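Local coordinates for uncharacterized protein (Bacteroides eggerthii DSM 20697, PDB 4ECO) that is of unknown function but, as a leucine-rich repeat protein, probably binds other proteins, at residues A[583-587]-A[602-607]. Numbering follows the deposited sequence.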
loop_
_atom_site.group_PDB
_atom_site.type_symbol
_atom_site.label_atom_id
_atom_site.label_comp_id
_atom_site.label_asym_id
_atom_site.label_seq_id
_atom_site.Cartn_x
_atom_site.Cartn_y
_atom_site.Cartn_z
ATOM N N GLU A 583 -25.423 -16.674 -37.036
ATOM C CA GLU A 583 -25.940 -15.304 -36.875
ATOM C C GLU A 583 -24.954 -14.262 -37.405
ATOM O O GLU A 583 -23.742 -14.402 -37.219
ATOM C CB GLU A 583 -26.254 -14.997 -35.386
ATOM C CG GLU A 583 -25.075 -15.143 -34.413
ATOM C CD GLU A 583 -25.422 -15.175 -32.937
ATOM O OE1 GLU A 583 -26.471 -14.613 -32.552
ATOM O OE2 GLU A 583 -24.631 -15.750 -32.158
ATOM N N LYS A 584 -25.475 -13.222 -38.056
ATOM C CA LYS A 584 -24.676 -12.083 -38.500
ATOM C C LYS A 584 -24.287 -11.279 -37.271
ATOM O O LYS A 584 -25.129 -11.079 -36.391
ATOM C CB LYS A 584 -25.445 -11.216 -39.501
ATOM C CG LYS A 584 -25.489 -11.779 -40.905
ATOM C CD LYS A 584 -26.225 -10.820 -41.813
ATOM C CE LYS A 584 -26.542 -11.387 -43.172
ATOM N NZ LYS A 584 -27.508 -10.529 -43.899
ATOM N N ILE A 585 -23.013 -10.870 -37.166
ATOM C CA ILE A 585 -22.560 -10.095 -36.011
ATOM C C ILE A 585 -23.244 -8.739 -36.063
ATOM O O ILE A 585 -23.391 -8.156 -37.136
ATOM C CB ILE A 585 -21.007 -9.985 -35.920
ATOM C CG1 ILE A 585 -20.359 -11.386 -35.937
ATOM C CG2 ILE A 585 -20.535 -9.143 -34.696
ATOM C CD1 ILE A 585 -20.772 -12.370 -34.803
ATOM N N THR A 586 -23.722 -8.295 -34.898
ATOM C CA THR A 586 -24.450 -7.045 -34.709
ATOM C C THR A 586 -23.482 -5.911 -34.310
ATOM O O THR A 586 -22.512 -6.167 -33.594
ATOM C CB THR A 586 -25.534 -7.267 -33.660
ATOM O OG1 THR A 586 -24.949 -7.741 -32.435
ATOM C CG2 THR A 586 -26.597 -8.222 -34.136
ATOM N N PRO A 587 -23.743 -4.655 -34.732
ATOM C CA PRO A 587 -22.817 -3.550 -34.396
ATOM C C PRO A 587 -22.674 -3.234 -32.898
ATOM O O PRO A 587 -21.664 -2.611 -32.526
ATOM C CB PRO A 587 -23.407 -2.331 -35.107
ATOM C CG PRO A 587 -24.738 -2.718 -35.574
ATOM C CD PRO A 587 -24.817 -4.204 -35.633
ATOM N N ILE A 602 -17.618 -16.677 -40.463
ATOM C CA ILE A 602 -18.368 -15.571 -39.859
ATOM C C ILE A 602 -18.710 -14.484 -40.911
ATOM O O ILE A 602 -17.892 -14.158 -41.780
ATOM C CB ILE A 602 -17.540 -14.998 -38.664
ATOM C CG1 ILE A 602 -18.373 -14.113 -37.714
ATOM C CG2 ILE A 602 -16.203 -14.357 -39.087
ATOM C CD1 ILE A 602 -17.766 -13.960 -36.281
ATOM N N ASP A 603 -19.947 -13.951 -40.817
ATOM C CA ASP A 603 -20.509 -12.894 -41.658
ATOM C C ASP A 603 -20.500 -11.570 -40.879
ATOM O O ASP A 603 -21.259 -11.407 -39.919
ATOM C CB ASP A 603 -21.937 -13.283 -42.089
ATOM C CG ASP A 603 -22.565 -12.395 -43.157
ATOM O OD1 ASP A 603 -22.166 -11.221 -43.263
ATOM O OD2 ASP A 603 -23.484 -12.876 -43.873
ATOM N N LEU A 604 -19.659 -10.626 -41.299
ATOM C CA LEU A 604 -19.516 -9.326 -40.636
ATOM C C LEU A 604 -20.155 -8.178 -41.458
ATOM O O LEU A 604 -19.750 -7.010 -41.329
ATOM C CB LEU A 604 -18.027 -9.038 -40.382
ATOM C CG LEU A 604 -17.265 -10.012 -39.493
ATOM C CD1 LEU A 604 -15.854 -9.541 -39.276
ATOM C CD2 LEU A 604 -17.908 -10.148 -38.149
ATOM N N SER A 605 -21.177 -8.514 -42.271
ATOM C CA SER A 605 -21.885 -7.577 -43.153
ATOM C C SER A 605 -22.383 -6.334 -42.457
ATOM O O SER A 605 -22.239 -5.245 -43.013
ATOM C CB SER A 605 -23.088 -8.247 -43.789
ATOM O OG SER A 605 -22.662 -9.239 -44.701
ATOM N N TYR A 606 -22.970 -6.498 -41.256
ATOM C CA TYR A 606 -23.596 -5.430 -40.485
ATOM C C TYR A 606 -22.594 -4.552 -39.765
ATOM O O TYR A 606 -22.884 -3.369 -39.528
ATOM C CB TYR A 606 -24.582 -6.017 -39.449
ATOM C CG TYR A 606 -25.802 -6.729 -40.006
ATOM C CD1 TYR A 606 -26.289 -6.437 -41.279
ATOM C CD2 TYR A 606 -26.532 -7.616 -39.221
ATOM C CE1 TYR A 606 -27.430 -7.067 -41.780
ATOM C CE2 TYR A 606 -27.693 -8.227 -39.701
ATOM C CZ TYR A 606 -28.136 -7.952 -40.982
ATOM O OH TYR A 606 -29.260 -8.595 -41.455
ATOM N N VAL A 607 -21.437 -5.112 -39.400
ATOM C CA VAL A 607 -20.425 -4.366 -38.645
ATOM C C VAL A 607 -19.441 -3.662 -39.603
ATOM O O VAL A 607 -18.729 -2.759 -39.165
ATOM C CB VAL A 607 -19.682 -5.250 -37.603
ATOM C CG1 VAL A 607 -20.664 -5.832 -36.590
ATOM C CG2 VAL A 607 -18.868 -6.353 -38.260
HETATM O O HOH W 1 -21.937 -15.076 -39.028
HETATM O O HOH W 2 -22.632 -8.898 -39.542
#
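K584 lies level with D603 and P587 with V607, so 583-587 and 602-607 run in the same direction, as neighbouring coils of a leucine-rich repeat solenoid do; the first lies in the loop between strands 570-572 and 591-593, the second leads out of strand 601-603. Yet the direct backbone link is a single weak bond, I585 N to D603 O at 3.3 Å. Two waters add further links between the backbones. One molecule joins E583 O to D603 N; a second donates to I585 O and D603 O and accepts from Y606 N, bridging the coils where 602-607 turns after its strand.

Inside the coil I585 carries the packing. Its CG1 lies 3.5 Å from L604 CD2 and also meets I602 CD1, while CG2, anti to the backbone N, is directed to V607 CG1; W558 and Y616 extend this core.

On the outer side K584, extended beyond CG, runs between D603 and Y606. Its CD sits over one face of the Y606 ring, offset toward the rim, a CH-pi contact 3.8 Å from the centroid, and CE passes the D603 carboxylate. Cutting K584 back to alanine is likely to strip that ring face of its aliphatic cover and to remove the lysine charge whose NZ lies 4.7 Å from D603 OD2. D603 is itself committed to an Asx turn: its OD1 accepts from S605 N at 3.0 Å, nearly in line with the CG-OD1 bond.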